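Local coordinates for spore germination protein B3 (Bacillus subtilis subsp. subtilis, PDB 3N54) that takes part in the spore's germination response to the mixture of L-asparagine, glucose, fructose and potassium ions, as a lipoprotein component of a germinant receptor, at residues S104-A109 with Y165-V170; A182-R187 with Y299-V304; G213-T218 with T226-K231; K283-V288 with F334-S339. All coordinates share one frame; numbering follows the deposited sequence.

Contact 1 of 4, residues S104-A109 with Y165-V170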
loop_
_atom_site.group_PDB
_atom_site.type_symbol
_atom_site.label_atom_id
_atom_site.label_comp_id
_atom_site.label_asym_id
_atom_site.label_seq_id
_atom_site.Cartn_x
_atom_site.Cartn_y
_atom_site.Cartn_z
ATOM N N SER A 104 -11.591 7.967 -3.386
ATOM C CA SER A 104 -10.610 7.724 -4.445
ATOM C C SER A 104 -9.586 6.706 -3.948
ATOM O O SER A 104 -9.112 6.816 -2.819
ATOM C CB SER A 104 -9.886 9.010 -4.844
ATOM O OG SER A 104 -10.788 10.000 -5.293
ATOM N N TYR A 105 -9.241 5.729 -4.782
ATOM C CA TYR A 105 -8.300 4.684 -4.384
ATOM C C TYR A 105 -6.857 5.110 -4.579
ATOM O O TYR A 105 -6.531 5.814 -5.528
ATOM C CB TYR A 105 -8.517 3.408 -5.200
ATOM C CG TYR A 105 -9.859 2.748 -5.027
ATOM C CD1 TYR A 105 -10.127 1.969 -3.913
ATOM C CD2 TYR A 105 -10.845 2.867 -5.997
ATOM C CE1 TYR A 105 -11.358 1.336 -3.757
ATOM C CE2 TYR A 105 -12.076 2.245 -5.851
ATOM C CZ TYR A 105 -12.328 1.484 -4.728
ATOM O OH TYR A 105 -13.553 0.865 -4.574
ATOM N N LEU A 106 -5.993 4.644 -3.687
ATOM C CA LEU A 106 -4.567 4.891 -3.777
ATOM C C LEU A 106 -3.855 3.543 -3.837
ATOM O O LEU A 106 -4.116 2.672 -3.004
ATOM C CB LEU A 106 -4.088 5.688 -2.575
ATOM C CG LEU A 106 -2.602 6.049 -2.584
ATOM C CD1 LEU A 106 -2.306 7.001 -3.733
ATOM C CD2 LEU A 106 -2.169 6.642 -1.236
ATOM N N MET A 107 -2.966 3.372 -4.817
ATOM C CA MET A 107 -2.250 2.118 -4.993
ATOM C C MET A 107 -0.806 2.305 -5.409
ATOM O O MET A 107 -0.416 3.368 -5.891
ATOM C CB MET A 107 -2.941 1.257 -6.030
ATOM C CG MET A 107 -4.347 0.955 -5.652
ATOM S SD MET A 107 -4.856 -0.600 -6.295
ATOM C CE MET A 107 -6.414 -0.792 -5.426
ATOM N N ALA A 108 -0.035 1.237 -5.213
ATOM C CA ALA A 108 1.389 1.236 -5.470
ATOM C C ALA A 108 1.710 0.326 -6.641
ATOM O O ALA A 108 1.090 -0.722 -6.818
ATOM C CB ALA A 108 2.146 0.776 -4.229
ATOM N N ALA A 109 2.668 0.747 -7.455
ATOM C CA ALA A 109 3.138 -0.076 -8.551
ATOM C C ALA A 109 4.555 -0.522 -8.257
ATOM O O ALA A 109 5.364 0.246 -7.750
ATOM C CB ALA A 109 3.103 0.702 -9.860
ATOM N N TYR A 165 2.036 2.151 7.237
ATOM C CA TYR A 165 0.889 1.408 6.717
ATOM C C TYR A 165 1.206 0.708 5.406
ATOM O O TYR A 165 2.250 0.945 4.790
ATOM C CB TYR A 165 -0.313 2.346 6.524
ATOM C CG TYR A 165 -0.048 3.508 5.601
ATOM C CD1 TYR A 165 0.535 4.675 6.077
ATOM C CD2 TYR A 165 -0.380 3.443 4.251
ATOM C CE1 TYR A 165 0.781 5.749 5.233
ATOM C CE2 TYR A 165 -0.133 4.510 3.397
ATOM C CZ TYR A 165 0.444 5.660 3.894
ATOM O OH TYR A 165 0.691 6.726 3.057
ATOM N N LEU A 166 0.290 -0.163 4.995
ATOM C CA LEU A 166 0.434 -0.895 3.757
ATOM C C LEU A 166 -0.467 -0.297 2.678
ATOM O O LEU A 166 -1.511 0.273 2.963
ATOM C CB LEU A 166 0.097 -2.371 3.964
ATOM C CG LEU A 166 0.948 -3.167 4.962
ATOM C CD1 LEU A 166 0.407 -4.590 5.117
ATOM C CD2 LEU A 166 2.423 -3.192 4.563
ATOM N N ILE A 167 -0.034 -0.451 1.437
ATOM C CA ILE A 167 -0.772 -0.026 0.271
ATOM C C ILE A 167 -0.728 -1.174 -0.742
ATOM O O ILE A 167 0.341 -1.710 -1.008
ATOM C CB ILE A 167 -0.146 1.245 -0.313
ATOM C CG1 ILE A 167 -0.845 1.663 -1.606
ATOM C CG2 ILE A 167 1.329 1.028 -0.567
ATOM C CD1 ILE A 167 -0.360 3.014 -2.138
ATOM N N GLN A 168 -1.881 -1.557 -1.288
ATOM C CA GLN A 168 -1.951 -2.624 -2.290
ATOM C C GLN A 168 -0.996 -2.350 -3.442
ATOM O O GLN A 168 -0.979 -1.252 -3.971
ATOM C CB GLN A 168 -3.364 -2.751 -2.865
ATOM C CG GLN A 168 -3.500 -3.816 -3.961
ATOM C CD GLN A 168 -3.285 -5.218 -3.437
ATOM O OE1 GLN A 168 -3.998 -5.662 -2.541
ATOM N NE2 GLN A 168 -2.313 -5.936 -4.007
ATOM N N ALA A 169 -0.222 -3.357 -3.834
ATOM C CA ALA A 169 0.704 -3.216 -4.952
ATOM C C ALA A 169 0.157 -3.904 -6.198
ATOM O O ALA A 169 -0.584 -4.881 -6.095
ATOM C CB ALA A 169 2.064 -3.781 -4.588
ATOM N N VAL A 170 0.500 -3.365 -7.367
ATOM C CA VAL A 170 0.185 -4.000 -8.649
ATOM C C VAL A 170 1.459 -4.114 -9.482
ATOM O O VAL A 170 2.392 -3.324 -9.325
ATOM C CB VAL A 170 -0.876 -3.236 -9.452
ATOM C CG1 VAL A 170 -2.182 -3.167 -8.678
ATOM C CG2 VAL A 170 -0.385 -1.840 -9.795
HETATM O O HOH W 1 -4.084 0.249 -1.725
#
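Leu106 meets Ile167 where strands 105-109 and 165-170 begin to converge. With CG anti to the backbone N (chi1 -178°), Leu106 brings its branch point to 3.8 Å from Ile167 CD1, and the two side chains pass at a slant. The carbonyl O of Leu106 takes a water that in turn accepts from the backbone N of Gln168; the water fills in for a direct bond while the chains are still too far apart. At Met107 the backbone is what Ile167 touches: its CD1 reaches Met107 C at 3.4 Å, a tight fit. The Met107 side chain runs alongside that of Gln168, both pointing the same way, with SD 4.2 Å from Gln168 CG. Beyond CG the glutamine bends back, and its NE2 donates to Ala169 O of the same strand, an oxygen lying in the plane of the Gln168 amide. Ala108 carries the parallel pairing. Its N donates to Gln168 O at 2.9 Å and its O accepts from Val170 N at 2.8 Å, the two bonds straddling Ala169, while its CB lies 3.8 Å from Ile167 CG2. The same O also receives a CA-H...O contact from Ala169. Ala109 pairs with Val170, and Val170 CG2 stands 3.5 Å from Ala108 O. The segments run at 47° to each other, and the pairing is found in their C-terminal halves, at Ala108-Ala169 and Ala109-Val170. Strand 74-77 flanks 105-109 on its other edge, 177-186 flanks 165-172, and Ala155 of helix 152-160 packs on Leu106.

Contact 2 of 4, residues A182-R187 with Y299-V304; sequences AGIIKR and YKTDPV
Ile184 reaches out of its strand into the loop 299-304 with both branches. From CB, which carries the fork, Ile184 CG2 stands anti to the backbone N and meets Thr301 CG2 at 3.9 Å and Pro303 CB at 4.1 Å. The other branch runs through CG1 to Ile184 CD1, which sits over one face of the Tyr299 ring, 3.8 Å from its centroid and displaced toward the rim near Tyr299 CD1 and CE1: a CH-pi contact, with the two side chains at about a right angle. Two charged side chains continue the contact. Lys186 stretches out fully, its CG passing Thr301 OG1, until NZ makes a weak hydrogen bond to Tyr299 O; a water accepts from Lys186 NZ at 2.6 Å and donates to Lys300 O, tying the ammonium to the carbonyls at the helix end. Arg187 bends at chi2 and chi3, and its NH1, salt-bridged to Asp326, only lies near Thr301 OG1 at 3.6 Å; that hydroxyl is hydrogen-bonded to Ser164 OG and Asp326 OD2. A second water lies in the guanidinium plane, 2.7 Å from Arg187 NH2, and donates weakly to Asp302 OD2, an oxygen held more firmly by Trp325 NE1 and Ser307 N. Asp302 OD1, accepting from Val304 N at 3.0 Å, closes an Asx turn in the loop that leaves helix 271-299 at Lys300, whose phi is positive, and packs on strand 177-186.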
loop_
_atom_site.group_PDB
_atom_site.type_symbol
_atom_site.label_atom_id
_atom_site.label_comp_id
_atom_site.label_asym_id
_atom_site.label_seq_id
_atom_site.Cartn_x
_atom_site.Cartn_y
_atom_site.Cartn_z
ATOM N N ALA A 182 1.963 -5.920 -1.296
ATOM C CA ALA A 182 1.759 -4.603 -0.718
ATOM C C ALA A 182 3.052 -3.810 -0.548
ATOM O O ALA A 182 4.100 -4.370 -0.267
ATOM C CB ALA A 182 1.074 -4.750 0.637
ATOM N N GLY A 183 2.957 -2.495 -0.712
ATOM C CA GLY A 183 4.073 -1.608 -0.440
ATOM C C GLY A 183 4.022 -1.271 1.032
ATOM O O GLY A 183 2.945 -1.267 1.627
ATOM N N ILE A 184 5.182 -1.003 1.624
ATOM C CA ILE A 184 5.275 -0.630 3.027
ATOM C C ILE A 184 5.689 0.832 3.111
ATOM O O ILE A 184 6.802 1.175 2.729
ATOM C CB ILE A 184 6.314 -1.490 3.782
ATOM C CG1 ILE A 184 6.048 -2.984 3.576
ATOM C CG2 ILE A 184 6.305 -1.154 5.268
ATOM C CD1 ILE A 184 7.218 -3.868 3.992
ATOM N N ILE A 185 4.792 1.686 3.600
ATOM C CA ILE A 185 5.066 3.110 3.748
ATOM C C ILE A 185 5.446 3.382 5.196
ATOM O O ILE A 185 4.688 3.072 6.115
ATOM C CB ILE A 185 3.841 3.991 3.365
ATOM C CG1 ILE A 185 3.257 3.573 2.008
ATOM C CG2 ILE A 185 4.225 5.458 3.341
ATOM C CD1 ILE A 185 4.253 3.606 0.865
ATOM N N LYS A 186 6.628 3.950 5.403
ATOM C CA LYS A 186 7.127 4.182 6.752
ATOM C C LYS A 186 6.704 5.549 7.280
ATOM O O LYS A 186 6.641 6.524 6.534
ATOM C CB LYS A 186 8.646 4.055 6.783
ATOM C CG LYS A 186 9.244 4.065 8.189
ATOM C CD LYS A 186 10.670 3.586 8.147
ATOM C CE LYS A 186 11.278 3.419 9.527
ATOM N NZ LYS A 186 12.471 2.501 9.422
ATOM N N ARG A 187 6.427 5.598 8.579
ATOM C CA ARG A 187 5.995 6.819 9.256
ATOM C C ARG A 187 7.082 7.880 9.200
ATOM O O ARG A 187 8.257 7.567 8.995
ATOM C CB ARG A 187 5.631 6.513 10.710
ATOM C CG ARG A 187 6.822 6.265 11.656
ATOM C CD ARG A 187 6.608 5.025 12.531
ATOM N NE ARG A 187 5.242 4.938 13.041
ATOM C CZ ARG A 187 4.597 3.807 13.329
ATOM N NH1 ARG A 187 5.168 2.620 13.168
ATOM N NH2 ARG A 187 3.346 3.869 13.767
ATOM N N TYR A 299 12.777 -4.068 7.545
ATOM C CA TYR A 299 12.120 -2.770 7.324
ATOM C C TYR A 299 12.040 -1.918 8.595
ATOM O O TYR A 299 11.977 -0.693 8.511
ATOM C CB TYR A 299 10.736 -2.970 6.690
ATOM C CG TYR A 299 10.831 -3.789 5.430
ATOM C CD1 TYR A 299 10.216 -5.035 5.329
ATOM C CD2 TYR A 299 11.609 -3.355 4.363
ATOM C CE1 TYR A 299 10.343 -5.804 4.176
ATOM C CE2 TYR A 299 11.746 -4.116 3.214
ATOM C CZ TYR A 299 11.107 -5.335 3.126
ATOM O OH TYR A 299 11.241 -6.078 1.980
ATOM N N LYS A 300 12.041 -2.567 9.757
ATOM C CA LYS A 300 12.050 -1.879 11.049
ATOM C C LYS A 300 10.849 -0.947 11.252
ATOM O O LYS A 300 10.994 0.177 11.756
ATOM C CB LYS A 300 13.362 -1.100 11.239
ATOM C CG LYS A 300 14.627 -1.956 11.139
ATOM C CD LYS A 300 15.875 -1.102 11.341
ATOM C CE LYS A 300 17.143 -1.932 11.266
ATOM N NZ LYS A 300 18.372 -1.097 11.362
ATOM N N THR A 301 9.667 -1.405 10.854
ATOM C CA THR A 301 8.454 -0.644 11.119
ATOM C C THR A 301 7.228 -1.550 11.223
ATOM O O THR A 301 7.211 -2.664 10.695
ATOM C CB THR A 301 8.227 0.460 10.066
ATOM O OG1 THR A 301 7.380 1.472 10.624
ATOM C CG2 THR A 301 7.611 -0.100 8.779
ATOM N N ASP A 302 6.228 -1.049 11.941
ATOM C CA ASP A 302 4.961 -1.727 12.172
ATOM C C ASP A 302 3.912 -1.050 11.292
ATOM O O ASP A 302 3.412 0.022 11.646
ATOM C CB ASP A 302 4.598 -1.638 13.666
ATOM C CG ASP A 302 3.099 -1.821 13.946
ATOM O OD1 ASP A 302 2.382 -2.439 13.129
ATOM O OD2 ASP A 302 2.639 -1.337 15.012
ATOM N N PRO A 303 3.589 -1.659 10.131
ATOM C CA PRO A 303 2.612 -1.083 9.218
ATOM C C PRO A 303 1.215 -1.687 9.370
ATOM O O PRO A 303 0.387 -1.548 8.468
ATOM C CB PRO A 303 3.185 -1.459 7.851
ATOM C CG PRO A 303 3.837 -2.813 8.090
ATOM C CD PRO A 303 4.161 -2.899 9.569
ATOM N N VAL A 304 0.952 -2.345 10.495
ATOM C CA VAL A 304 -0.329 -3.026 10.699
ATOM C C VAL A 304 -1.010 -2.622 12.008
ATOM O O VAL A 304 -1.855 -3.349 12.534
ATOM C CB VAL A 304 -0.154 -4.563 10.623
ATOM C CG1 VAL A 304 0.132 -4.974 9.189
ATOM C CG2 VAL A 304 0.945 -5.029 11.557
HETATM O O HOH W 2 12.894 2.294 12.010
HETATM O O HOH W 3 1.697 1.834 14.243
#

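Contact 3 of 4, residues G213-T218 with T226-K231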
loop_
_atom_site.group_PDB
_atom_site.type_symbol
_atom_site.label_atom_id
_atom_site.label_comp_id
_atom_site.label_asym_id
_atom_site.label_seq_id
_atom_site.Cartn_x
_atom_site.Cartn_y
_atom_site.Cartn_z
ATOM N N GLY A 213 -11.059 -13.484 2.673
ATOM C CA GLY A 213 -11.043 -14.839 2.147
ATOM C C GLY A 213 -9.647 -15.194 1.681
ATOM O O GLY A 213 -8.723 -14.384 1.797
ATOM N N GLY A 214 -9.499 -16.403 1.153
ATOM C CA GLY A 214 -8.211 -16.880 0.663
ATOM C C GLY A 214 -8.029 -18.369 0.868
ATOM O O GLY A 214 -8.832 -19.015 1.544
ATOM N N VAL A 215 -6.961 -18.906 0.284
ATOM C CA VAL A 215 -6.636 -20.326 0.396
ATOM C C VAL A 215 -5.189 -20.544 0.827
ATOM O O VAL A 215 -4.311 -19.759 0.486
ATOM C CB VAL A 215 -6.853 -21.059 -0.945
ATOM C CG1 VAL A 215 -8.324 -21.041 -1.330
ATOM C CG2 VAL A 215 -5.999 -20.429 -2.047
ATOM N N MET A 216 -4.962 -21.608 1.593
ATOM C CA MET A 216 -3.618 -22.043 1.969
ATOM C C MET A 216 -3.369 -23.415 1.349
ATOM O O MET A 216 -3.921 -24.408 1.817
ATOM C CB MET A 216 -3.456 -22.131 3.490
ATOM C CG MET A 216 -2.103 -22.708 3.933
ATOM S SD MET A 216 -1.981 -23.030 5.698
ATOM C CE MET A 216 -1.905 -21.388 6.376
ATOM N N PRO A 217 -2.565 -23.472 0.277
ATOM C CA PRO A 217 -2.186 -24.758 -0.300
ATOM C C PRO A 217 -0.894 -25.272 0.315
ATOM O O PRO A 217 0.069 -24.517 0.451
ATOM C CB PRO A 217 -1.967 -24.429 -1.778
ATOM C CG PRO A 217 -1.552 -22.985 -1.790
ATOM C CD PRO A 217 -2.044 -22.341 -0.513
ATOM N N THR A 218 -0.878 -26.543 0.697
ATOM C CA THR A 218 0.328 -27.160 1.230
ATOM C C THR A 218 0.280 -28.665 0.961
ATOM O O THR A 218 -0.417 -29.105 0.044
ATOM C CB THR A 218 0.522 -26.828 2.734
ATOM O OG1 THR A 218 1.816 -27.272 3.162
ATOM C CG2 THR A 218 -0.557 -27.474 3.589
ATOM N N THR A 226 -5.476 -28.323 0.527
ATOM C CA THR A 226 -5.780 -26.894 0.523
ATOM C C THR A 226 -6.864 -26.581 1.540
ATOM O O THR A 226 -7.818 -27.345 1.702
ATOM C CB THR A 226 -6.220 -26.411 -0.871
ATOM O OG1 THR A 226 -5.148 -26.596 -1.800
ATOM C CG2 THR A 226 -6.578 -24.948 -0.844
ATOM N N PHE A 227 -6.692 -25.456 2.231
ATOM C CA PHE A 227 -7.624 -24.985 3.238
ATOM C C PHE A 227 -8.154 -23.615 2.814
ATOM O O PHE A 227 -7.411 -22.635 2.821
ATOM C CB PHE A 227 -6.919 -24.901 4.592
ATOM C CG PHE A 227 -7.795 -24.413 5.711
ATOM C CD1 PHE A 227 -8.618 -25.290 6.397
ATOM C CD2 PHE A 227 -7.784 -23.076 6.089
ATOM C CE1 PHE A 227 -9.423 -24.844 7.438
ATOM C CE2 PHE A 227 -8.584 -22.626 7.126
ATOM C CZ PHE A 227 -9.404 -23.513 7.803
ATOM N N GLU A 228 -9.429 -23.561 2.431
ATOM C CA GLU A 228 -10.065 -22.320 1.990
ATOM C C GLU A 228 -10.793 -21.665 3.159
ATOM O O GLU A 228 -11.636 -22.291 3.800
ATOM C CB GLU A 228 -11.053 -22.586 0.848
ATOM C CG GLU A 228 -11.605 -21.308 0.205
ATOM C CD GLU A 228 -12.695 -21.562 -0.830
ATOM O OE1 GLU A 228 -13.310 -22.651 -0.824
ATOM O OE2 GLU A 228 -12.955 -20.649 -1.643
ATOM N N ILE A 229 -10.478 -20.397 3.411
ATOM C CA ILE A 229 -11.049 -19.657 4.531
ATOM C C ILE A 229 -12.533 -19.347 4.327
ATOM O O ILE A 229 -12.935 -18.892 3.257
ATOM C CB ILE A 229 -10.318 -18.309 4.742
ATOM C CG1 ILE A 229 -8.836 -18.528 5.061
ATOM C CG2 ILE A 229 -10.973 -17.514 5.862
ATOM C CD1 ILE A 229 -8.037 -17.240 5.086
ATOM N N LYS A 230 -13.338 -19.604 5.355
ATOM C CA LYS A 230 -14.750 -19.219 5.354
ATOM C C LYS A 230 -14.970 -18.048 6.312
ATOM O O LYS A 230 -15.600 -17.053 5.951
ATOM C CB LYS A 230 -15.647 -20.403 5.717
ATOM C CG LYS A 230 -16.042 -21.272 4.524
ATOM C CD LYS A 230 -17.110 -20.591 3.668
ATOM C CE LYS A 230 -17.698 -21.538 2.627
ATOM N NZ LYS A 230 -18.956 -20.989 2.029
ATOM N N LYS A 231 -14.450 -18.175 7.530
ATOM C CA LYS A 231 -14.511 -17.106 8.522
ATOM C C LYS A 231 -13.291 -17.203 9.436
ATOM O O LYS A 231 -12.900 -18.301 9.835
ATOM C CB LYS A 231 -15.814 -17.192 9.328
ATOM C CG LYS A 231 -16.179 -15.914 10.079
ATOM C CD LYS A 231 -17.618 -15.952 10.606
ATOM C CE LYS A 231 -18.049 -14.595 11.164
ATOM N NZ LYS A 231 -19.479 -14.566 11.609
HETATM O O HOH W 4 -11.925 -17.790 1.184
#
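Strands 215-218 and 226-229 run antiparallel, their directions 173° apart. Met216 and Phe227 form the hydrogen-bonded pair: Met216 N donates to Phe227 O at 2.9 Å, and Phe227 N to Met216 O at 3.0 Å. Ile229 N reaches Gly214 O at 2.8 Å. Beyond it a water accepts from Gly214 N and donates to Ile229 O, closing the pairing where the strands part. Gly214 has backbone angles (phi 146°) at which a CB would collide with the preceding carbonyl oxygen. The two strands are the arms of a beta hairpin at one edge of a four-stranded sheet; strand 223-240 continues through a classic beta bulge in which Lys230 and Lys231 both face Lys254. On the outer face Val215 CG1 packs on Glu228 CG at 3.6 Å, the aliphatic part of an extended acid chain. Thr226 spreads its branches over two neighbours: CG2, anti to the backbone N, lies 3.9 Å from Val215 CB, while OG1 rests 3.8 Å from Pro217 CB. A glycine in place of Thr226 would remove the methyl against Val215 CB and the hydroxyl beside Pro217 CB, and would probably leave this face of the hairpin less filled. On the other face Met216 and Phe227 lead away from the hairpin toward Trp206 and Phe280, the Phe227 ring also meeting that of Phe340. Ile229 CB and CG1 each lie 3.6 Å from Gly214 O.

Contact 4 of 4, residues K283-V288 with F334-S339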
loop_
_atom_site.group_PDB
_atom_site.type_symbol
_atom_site.label_atom_id
_atom_site.label_comp_id
_atom_site.label_asym_id
_atom_site.label_seq_id
_atom_site.Cartn_x
_atom_site.Cartn_y
_atom_site.Cartn_z
ATOM N N LYS A 283 1.942 -24.121 9.458
ATOM C CA LYS A 283 2.395 -23.391 8.277
ATOM C C LYS A 283 2.148 -21.889 8.434
ATOM O O LYS A 283 3.040 -21.084 8.188
ATOM C CB LYS A 283 1.727 -23.914 6.998
ATOM C CG LYS A 283 2.069 -23.085 5.764
ATOM C CD LYS A 283 1.707 -23.788 4.475
ATOM C CE LYS A 283 1.860 -22.849 3.279
ATOM N NZ LYS A 283 3.178 -22.148 3.239
ATOM N N LEU A 284 0.943 -21.515 8.852
ATOM C CA LEU A 284 0.632 -20.102 9.056
ATOM C C LEU A 284 1.614 -19.496 10.055
ATOM O O LEU A 284 2.117 -18.386 9.855
ATOM C CB LEU A 284 -0.811 -19.916 9.546
ATOM C CG LEU A 284 -1.326 -18.478 9.671
ATOM C CD1 LEU A 284 -1.319 -17.779 8.324
ATOM C CD2 LEU A 284 -2.733 -18.444 10.265
ATOM N N GLU A 285 1.893 -20.240 11.121
ATOM C CA GLU A 285 2.792 -19.770 12.165
ATOM C C GLU A 285 4.199 -19.506 11.644
ATOM O O GLU A 285 4.762 -18.444 11.895
ATOM C CB GLU A 285 2.862 -20.766 13.324
ATOM C CG GLU A 285 3.733 -20.267 14.462
ATOM C CD GLU A 285 3.516 -21.019 15.752
ATOM O OE1 GLU A 285 3.298 -22.247 15.712
ATOM O OE2 GLU A 285 3.581 -20.377 16.815
ATOM N N ARG A 286 4.773 -20.462 10.925
ATOM C CA ARG A 286 6.135 -20.264 10.431
ATOM C C ARG A 286 6.167 -19.181 9.346
ATOM O O ARG A 286 7.134 -18.434 9.250
ATOM C CB ARG A 286 6.780 -21.581 9.964
ATOM C CG ARG A 286 6.386 -22.097 8.596
ATOM C CD ARG A 286 7.140 -23.424 8.293
ATOM N NE ARG A 286 6.423 -24.577 8.817
ATOM C CZ ARG A 286 5.620 -25.379 8.113
ATOM N NH1 ARG A 286 5.417 -25.204 6.811
ATOM N NH2 ARG A 286 5.015 -26.384 8.732
ATOM N N ASP A 287 5.109 -19.083 8.550
ATOM C CA ASP A 287 5.043 -18.049 7.524
ATOM C C ASP A 287 4.957 -16.657 8.152
ATOM O O ASP A 287 5.625 -15.738 7.684
ATOM C CB ASP A 287 3.878 -18.302 6.555
ATOM C CG ASP A 287 4.109 -19.527 5.670
ATOM O OD1 ASP A 287 5.252 -20.025 5.617
ATOM O OD2 ASP A 287 3.152 -19.993 5.023
ATOM N N VAL A 288 4.178 -16.500 9.225
ATOM C CA VAL A 288 4.059 -15.180 9.864
ATOM C C VAL A 288 5.350 -14.809 10.600
ATOM O O VAL A 288 5.689 -13.635 10.694
ATOM C CB VAL A 288 2.838 -15.068 10.817
ATOM C CG1 VAL A 288 3.071 -15.832 12.116
ATOM C CG2 VAL A 288 2.541 -13.606 11.114
ATOM N N PHE A 334 6.519 -12.353 19.996
ATOM C CA PHE A 334 5.180 -12.777 19.620
ATOM C C PHE A 334 4.963 -14.238 19.973
ATOM O O PHE A 334 5.845 -15.073 19.767
ATOM C CB PHE A 334 4.955 -12.560 18.119
ATOM C CG PHE A 334 5.014 -11.117 17.704
ATOM C CD1 PHE A 334 6.230 -10.508 17.444
ATOM C CD2 PHE A 334 3.853 -10.365 17.589
ATOM C CE1 PHE A 334 6.291 -9.170 17.073
ATOM C CE2 PHE A 334 3.901 -9.027 17.220
ATOM C CZ PHE A 334 5.122 -8.427 16.963
ATOM N N LYS A 335 3.786 -14.528 20.517
ATOM C CA LYS A 335 3.383 -15.877 20.862
ATOM C C LYS A 335 2.052 -16.113 20.175
ATOM O O LYS A 335 1.087 -15.389 20.419
ATOM C CB LYS A 335 3.236 -16.031 22.376
ATOM C CG LYS A 335 4.512 -15.755 23.173
ATOM C CD LYS A 335 5.571 -16.825 22.942
ATOM C CE LYS A 335 6.783 -16.617 23.844
ATOM N NZ LYS A 335 7.484 -15.330 23.554
ATOM N N TYR A 336 1.998 -17.120 19.314
ATOM C CA TYR A 336 0.814 -17.374 18.511
ATOM C C TYR A 336 0.041 -18.583 19.009
ATOM O O TYR A 336 0.625 -19.550 19.485
ATOM C CB TYR A 336 1.214 -17.582 17.046
ATOM C CG TYR A 336 2.053 -16.457 16.487
ATOM C CD1 TYR A 336 1.463 -15.371 15.847
ATOM C CD2 TYR A 336 3.436 -16.466 16.614
ATOM C CE1 TYR A 336 2.231 -14.328 15.341
ATOM C CE2 TYR A 336 4.210 -15.430 16.111
ATOM C CZ TYR A 336 3.601 -14.364 15.475
ATOM O OH TYR A 336 4.370 -13.337 14.977
ATOM N N ASP A 337 -1.281 -18.506 18.907
ATOM C CA ASP A 337 -2.155 -19.621 19.214
ATOM C C ASP A 337 -3.111 -19.728 18.038
ATOM O O ASP A 337 -4.108 -19.011 17.963
ATOM C CB ASP A 337 -2.891 -19.396 20.537
ATOM C CG ASP A 337 -3.746 -20.591 20.950
ATOM O OD1 ASP A 337 -3.941 -20.776 22.169
ATOM O OD2 ASP A 337 -4.220 -21.346 20.072
ATOM N N ILE A 338 -2.791 -20.619 17.109
ATOM C CA ILE A 338 -3.553 -20.745 15.880
ATOM C C ILE A 338 -4.399 -22.008 15.914
ATOM O O ILE A 338 -3.887 -23.096 16.163
ATOM C CB ILE A 338 -2.613 -20.751 14.660
ATOM C CG1 ILE A 338 -1.690 -19.527 14.709
ATOM C CG2 ILE A 338 -3.411 -20.770 13.378
ATOM C CD1 ILE A 338 -0.766 -19.396 13.527
ATOM N N SER A 339 -5.696 -21.852 15.665
ATOM C CA SER A 339 -6.634 -22.963 15.691
ATOM C C SER A 339 -7.497 -22.964 14.437
ATOM O O SER A 339 -8.281 -22.045 14.207
ATOM C CB SER A 339 -7.515 -22.878 16.940
ATOM O OG SER A 339 -8.425 -23.964 16.996
#
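Val288 and Tyr336 make the aromatic part of this contact. The methyl CG1 of Val288 stands over one face of the Tyr336 ring, 3.9 Å from its centroid and 22° off the normal, shifted toward the rim near CE1 and CZ: a CH-pi contact. Val288 puts CG1 between its backbone N and carbonyl carbon (chi1 74°), turning that methyl to the ring. Apolar packing centres on Ile338, whose CD1 lies 3.9 Å from Leu284 CD2 and 3.7 Å from Glu285 N, so the methyl rests against the helix backbone as well as on Leu284. Leu284 CD2 also meets Ile338 CG2. The extended Glu285 chain adds a van der Waals contact, its OE2 3.7 Å from Tyr336 CB with the carboxylate and ring planes nearly perpendicular; no hydrogen bond joins the two segments. Replacing Tyr336 by an alanine is likely to strip Val288 CG1 of its ring and leave a gap between helix and strand. Along the helix, Lys283 NZ forms a salt bridge with the syn side of Asp287 OD2 at 2.8 Å, one turn on. Trp206 and Val207 of helix 198-208 touch Leu284 and Val288 respectively, and Met292, farther along helix 271-299, touches Tyr336. Helix 271-299 thus runs along one face of the sheet, roughly antiparallel to edge strand 333-342 (149° between the segments, axes 9.4 Å apart): helix-on-sheet packing, a helix layered on the mixed four-stranded sheet.

Contacts 1 and 2 share the five-stranded sheet: their centres are 13 Å apart, and adjoining strands 165-172 and 177-186 bond directly, Ile167 O to Gly183 N and Tyr165 O to Ile185 N. Contacts 3 and 4, centres 15 Å apart, belong to the four-stranded sheet and meet where Met216 packs on Leu284 and Thr218 on Lys283. Contacts 1 and 3 are about 24 Å apart between centres. Along the chain, contact 1 comes first; contact 3 lies wholly between the two segments of contact 2, whereas contacts 2 and 4 interleave. Helix 271-299 carries one segment of contact 4 and leads into the loop of contact 2, thereby connecting the two sheets.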